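Local coordinates for replication protein (Sphinx1.76-related DNA, PDB 6H24) that is a plasmid-encoded Rep protein that probably initiates DNA replication, represented here by its N-terminal winged-helix (WH1) domain, at residues Tyr15-Leu27 against Ala66-Gln78. Numbering follows the deposited sequence.
Sequences YNLALVEQRLILL and ALKDACKDLFARQ
Arg77 and Glu21 form a side-on, two-pronged salt bridge beside the crossing of two helices of the winged-helix WH1 domain, 19-34 and 60-75, which meet nearly at right angles (95° between the short segments). Arg77 NE reaches Glu21 OE2 at 2.8 Å, almost straight at 176°, while Arg77 NH2 meets Glu21 OE1 at 2.9 Å; each oxygen uses its syn lone pair, and carboxylate and guanidinium lie nearly coplanar. Glu21 OE1 takes a second bond, 3.0 Å from the backbone N of the N-cap residue Ala18, arriving from above the carboxylate plane. These bonds fix the rotation of the carboxylate and tie the first turn of its helix to the arginine just beyond the other. A water donates to both Glu21 OE1 and Asp73 OD2, bridging two acids whose mutual repulsion the arginine and the water probably ease. The backbone of Asn16 and Leu17 lies over one guanidinium face, and Leu17 CD1 rests on Arg77 CD.

At the crossing itself, Ala70 CB packs against both methyls of Val20. Leu24 is a knob in the hole formed by Leu67, Ala70, Cys71 and Leu74, with Val109 of strand 108-113 adding to this core. With CG anti to the backbone N (chi1 170°), Leu24 brings CD2 to 3.7 Å from Cys71 SG. Beside it, Leu74 CD2 packs 3.9 Å from Ile25 CG1, the two side chains crossing at about a right angle.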
loop_
_atom_site.group_PDB
_atom_site.type_symbol
_atom_site.label_atom_id
_atom_site.label_comp_id
_atom_site.label_asym_id
_atom_site.label_seq_id
_atom_site.Cartn_x
_atom_site.Cartn_y
_atom_site.Cartn_z
ATOM N N TYR A 15 -2.301 4.992 18.259
ATOM C CA TYR A 15 -3.362 5.118 19.251
ATOM C C TYR A 15 -4.751 4.983 18.640
ATOM O O TYR A 15 -5.714 4.737 19.376
ATOM C CB TYR A 15 -3.285 6.464 19.972
ATOM C CG TYR A 15 -2.025 6.724 20.771
ATOM C CD1 TYR A 15 -1.309 5.686 21.356
ATOM C CD2 TYR A 15 -1.564 8.020 20.954
ATOM C CE1 TYR A 15 -0.162 5.938 22.098
ATOM C CE2 TYR A 15 -0.423 8.280 21.687
ATOM C CZ TYR A 15 0.275 7.239 22.256
ATOM O OH TYR A 15 1.411 7.515 22.986
ATOM N N ASN A 16 -4.882 5.172 17.329
ATOM C CA ASN A 16 -6.195 5.130 16.700
ATOM C C ASN A 16 -6.639 3.712 16.379
ATOM O O ASN A 16 -7.833 3.484 16.154
ATOM C CB ASN A 16 -6.187 5.929 15.395
ATOM C CG ASN A 16 -5.648 7.328 15.570
ATOM O OD1 ASN A 16 -5.897 7.981 16.581
ATOM N ND2 ASN A 16 -4.897 7.796 14.580
ATOM N N LEU A 17 -5.709 2.761 16.339
ATOM C CA LEU A 17 -6.062 1.393 16.005
ATOM C C LEU A 17 -6.880 0.779 17.133
ATOM O O LEU A 17 -6.563 0.947 18.313
ATOM C CB LEU A 17 -4.806 0.551 15.782
ATOM C CG LEU A 17 -4.168 0.557 14.397
ATOM C CD1 LEU A 17 -3.909 1.978 13.920
ATOM C CD2 LEU A 17 -2.891 -0.278 14.415
ATOM N N ALA A 18 -7.916 0.035 16.767
ATOM C CA ALA A 18 -8.629 -0.782 17.736
ATOM C C ALA A 18 -7.738 -1.910 18.253
ATOM O O ALA A 18 -6.734 -2.283 17.633
ATOM C CB ALA A 18 -9.903 -1.358 17.112
ATOM N N LEU A 19 -8.117 -2.455 19.414
ATOM C CA LEU A 19 -7.345 -3.543 20.005
ATOM C C LEU A 19 -7.187 -4.702 19.026
ATOM O O LEU A 19 -6.106 -5.286 18.921
ATOM C CB LEU A 19 -8.013 -4.021 21.294
ATOM C CG LEU A 19 -7.348 -5.177 22.041
ATOM C CD1 LEU A 19 -5.934 -4.824 22.470
ATOM C CD2 LEU A 19 -8.194 -5.583 23.247
ATOM N N VAL A 20 -8.252 -5.049 18.295
ATOM C CA VAL A 20 -8.157 -6.196 17.397
ATOM C C VAL A 20 -7.145 -5.920 16.287
ATOM O O VAL A 20 -6.469 -6.840 15.808
ATOM C CB VAL A 20 -9.532 -6.568 16.816
ATOM C CG1 VAL A 20 -10.102 -5.428 15.985
ATOM C CG2 VAL A 20 -9.411 -7.859 16.014
ATOM N N GLU A 21 -7.026 -4.663 15.856
ATOM C CA GLU A 21 -6.044 -4.320 14.833
ATOM C C GLU A 21 -4.627 -4.414 15.386
ATOM O O GLU A 21 -3.712 -4.863 14.689
ATOM C CB GLU A 21 -6.308 -2.918 14.303
ATOM C CG GLU A 21 -7.604 -2.737 13.535
ATOM C CD GLU A 21 -7.840 -1.276 13.241
ATOM O OE1 GLU A 21 -8.633 -0.638 13.968
ATOM O OE2 GLU A 21 -7.209 -0.756 12.296
ATOM N N GLN A 22 -4.432 -3.974 16.631
ATOM C CA GLN A 22 -3.144 -4.144 17.291
ATOM C C GLN A 22 -2.776 -5.615 17.395
ATOM O O GLN A 22 -1.624 -5.997 17.146
ATOM C CB GLN A 22 -3.180 -3.509 18.680
ATOM C CG GLN A 22 -3.445 -2.021 18.652
ATOM C CD GLN A 22 -3.380 -1.394 20.024
ATOM O OE1 GLN A 22 -3.065 -2.056 21.011
ATOM N NE2 GLN A 22 -3.677 -0.102 20.092
ATOM N N ARG A 23 -3.745 -6.458 17.744
ATOM C CA ARG A 23 -3.477 -7.881 17.885
ATOM C C ARG A 23 -3.254 -8.540 16.530
ATOM O O ARG A 23 -2.435 -9.460 16.416
ATOM C CB ARG A 23 -4.621 -8.543 18.649
ATOM C CG ARG A 23 -4.606 -8.169 20.123
ATOM C CD ARG A 23 -5.818 -8.694 20.841
ATOM N NE ARG A 23 -5.705 -8.549 22.288
ATOM C CZ ARG A 23 -6.698 -8.804 23.134
ATOM N NH1 ARG A 23 -7.875 -9.192 22.666
ATOM N NH2 ARG A 23 -6.519 -8.655 24.438
ATOM N N LEU A 24 -3.968 -8.094 15.495
ATOM C CA LEU A 24 -3.691 -8.587 14.150
ATOM C C LEU A 24 -2.218 -8.379 13.805
ATOM O O LEU A 24 -1.545 -9.285 13.295
ATOM C CB LEU A 24 -4.594 -7.881 13.142
ATOM C CG LEU A 24 -4.274 -8.094 11.663
ATOM C CD1 LEU A 24 -4.519 -9.527 11.247
ATOM C CD2 LEU A 24 -5.122 -7.154 10.820
ATOM N N ILE A 25 -1.706 -7.175 14.068
ATOM C CA ILE A 25 -0.308 -6.870 13.762
ATOM C C ILE A 25 0.627 -7.721 14.614
ATOM O O ILE A 25 1.596 -8.302 14.104
ATOM C CB ILE A 25 -0.042 -5.364 13.941
ATOM C CG1 ILE A 25 -0.740 -4.577 12.832
ATOM C CG2 ILE A 25 1.458 -5.065 13.947
ATOM C CD1 ILE A 25 -0.750 -3.078 13.068
ATOM N N LEU A 26 0.361 -7.799 15.923
ATOM C CA LEU A 26 1.205 -8.605 16.803
ATOM C C LEU A 26 1.225 -10.060 16.346
ATOM O O LEU A 26 2.281 -10.706 16.339
ATOM C CB LEU A 26 0.720 -8.502 18.254
ATOM N N LEU A 27 0.063 -10.597 15.968
ATOM C CA LEU A 27 -0.001 -11.990 15.549
ATOM C C LEU A 27 0.777 -12.219 14.261
ATOM O O LEU A 27 1.425 -13.259 14.102
ATOM C CB LEU A 27 -1.460 -12.412 15.367
ATOM C CG LEU A 27 -2.296 -12.510 16.641
ATOM C CD1 LEU A 27 -3.768 -12.595 16.256
ATOM C CD2 LEU A 27 -1.882 -13.701 17.489
ATOM N N ALA A 66 -13.597 -11.317 13.525
ATOM C CA ALA A 66 -12.926 -10.166 14.116
ATOM C C ALA A 66 -11.648 -9.828 13.361
ATOM O O ALA A 66 -11.380 -8.655 13.073
ATOM C CB ALA A 66 -12.607 -10.449 15.585
ATOM N N LEU A 67 -10.859 -10.843 13.016
ATOM C CA LEU A 67 -9.647 -10.614 12.237
ATOM C C LEU A 67 -9.974 -10.102 10.841
ATOM O O LEU A 67 -9.330 -9.169 10.343
ATOM C CB LEU A 67 -8.854 -11.911 12.137
ATOM C CG LEU A 67 -8.167 -12.436 13.387
ATOM C CD1 LEU A 67 -7.529 -13.752 13.013
ATOM C CD2 LEU A 67 -7.141 -11.446 13.910
ATOM N N LYS A 68 -10.974 -10.700 10.195
ATOM C CA LYS A 68 -11.381 -10.258 8.866
ATOM C C LYS A 68 -11.775 -8.789 8.883
ATOM O O LYS A 68 -11.358 -8.007 8.015
ATOM C CB LYS A 68 -12.538 -11.141 8.400
ATOM C CG LYS A 68 -12.940 -11.014 6.961
ATOM C CD LYS A 68 -13.800 -12.210 6.598
ATOM C CE LYS A 68 -14.595 -11.958 5.340
ATOM N NZ LYS A 68 -15.558 -13.057 5.042
ATOM N N ASP A 69 -12.575 -8.390 9.875
ATOM C CA ASP A 69 -12.989 -6.997 9.995
ATOM C C ASP A 69 -11.824 -6.086 10.371
ATOM O O ASP A 69 -11.768 -4.936 9.927
ATOM C CB ASP A 69 -14.120 -6.876 11.018
ATOM C CG ASP A 69 -15.429 -7.448 10.508
ATOM O OD1 ASP A 69 -16.249 -7.893 11.336
ATOM O OD2 ASP A 69 -15.623 -7.483 9.276
ATOM N N ALA A 70 -10.897 -6.569 11.210
ATOM C CA ALA A 70 -9.734 -5.762 11.576
ATOM C C ALA A 70 -8.850 -5.478 10.366
ATOM O O ALA A 70 -8.284 -4.383 10.244
ATOM C CB ALA A 70 -8.923 -6.472 12.658
ATOM N N CYS A 71 -8.712 -6.455 9.467
ATOM C CA CYS A 71 -7.956 -6.234 8.235
ATOM C C CYS A 71 -8.521 -5.057 7.454
ATOM O O CYS A 71 -7.778 -4.173 7.011
ATOM C CB CYS A 71 -7.975 -7.500 7.376
ATOM S SG CYS A 71 -6.847 -8.795 7.953
ATOM N N LYS A 72 -9.841 -5.031 7.268
ATOM C CA LYS A 72 -10.457 -3.945 6.516
ATOM C C LYS A 72 -10.240 -2.606 7.209
ATOM O O LYS A 72 -9.934 -1.600 6.556
ATOM C CB LYS A 72 -11.948 -4.222 6.334
ATOM N N ASP A 73 -10.408 -2.566 8.528
ATOM C CA ASP A 73 -10.247 -1.313 9.257
ATOM C C ASP A 73 -8.811 -0.806 9.163
ATOM O O ASP A 73 -8.572 0.392 8.969
ATOM C CB ASP A 73 -10.661 -1.513 10.718
ATOM C CG ASP A 73 -12.162 -1.731 10.886
ATOM O OD1 ASP A 73 -12.911 -1.629 9.886
ATOM O OD2 ASP A 73 -12.593 -2.015 12.025
ATOM N N LEU A 74 -7.838 -1.705 9.298
ATOM C CA LEU A 74 -6.435 -1.311 9.208
ATOM C C LEU A 74 -6.080 -0.845 7.802
ATOM O O LEU A 74 -5.323 0.118 7.625
ATOM C CB LEU A 74 -5.552 -2.491 9.623
ATOM C CG LEU A 74 -4.043 -2.260 9.603
ATOM C CD1 LEU A 74 -3.701 -1.109 10.514
ATOM C CD2 LEU A 74 -3.282 -3.513 10.018
ATOM N N PHE A 75 -6.604 -1.537 6.792
ATOM C CA PHE A 75 -6.374 -1.187 5.391
ATOM C C PHE A 75 -6.871 0.219 5.069
ATOM O O PHE A 75 -6.308 0.887 4.198
ATOM C CB PHE A 75 -7.056 -2.268 4.546
ATOM C CG PHE A 75 -6.883 -2.128 3.064
ATOM C CD1 PHE A 75 -5.767 -2.625 2.421
ATOM C CD2 PHE A 75 -7.886 -1.556 2.304
ATOM C CE1 PHE A 75 -5.637 -2.528 1.054
ATOM C CE2 PHE A 75 -7.760 -1.450 0.928
ATOM C CZ PHE A 75 -6.633 -1.936 0.302
ATOM N N ALA A 76 -7.879 0.715 5.789
ATOM C CA ALA A 76 -8.415 2.041 5.518
ATOM C C ALA A 76 -7.571 3.178 6.078
ATOM O O ALA A 76 -7.798 4.335 5.702
ATOM C CB ALA A 76 -9.830 2.149 6.090
ATOM N N ARG A 77 -6.606 2.889 6.943
ATOM C CA ARG A 77 -5.890 3.933 7.662
ATOM C C ARG A 77 -4.696 4.470 6.870
ATOM O O ARG A 77 -4.178 3.834 5.948
ATOM C CB ARG A 77 -5.420 3.395 9.014
ATOM C CG ARG A 77 -6.569 2.921 9.893
ATOM C CD ARG A 77 -6.116 2.648 11.302
ATOM N NE ARG A 77 -7.197 2.074 12.089
ATOM C CZ ARG A 77 -8.126 2.787 12.712
ATOM N NH1 ARG A 77 -8.102 4.113 12.653
ATOM N NH2 ARG A 77 -9.083 2.177 13.395
ATOM N N GLN A 78 -4.255 5.662 7.269
ATOM C CA GLN A 78 -3.095 6.322 6.681
ATOM C C GLN A 78 -2.429 7.179 7.751
ATOM O O GLN A 78 -3.041 7.529 8.765
ATOM C CB GLN A 78 -3.497 7.177 5.468
ATOM C CG GLN A 78 -4.457 8.322 5.784
ATOM C CD GLN A 78 -4.878 9.101 4.543
ATOM O OE1 GLN A 78 -4.382 10.197 4.286
ATOM N NE2 GLN A 78 -5.781 8.526 3.763
HETATM O O HOH W 1 -6.090 6.202 11.711
HETATM O O HOH W 2 -11.140 -1.661 14.062
#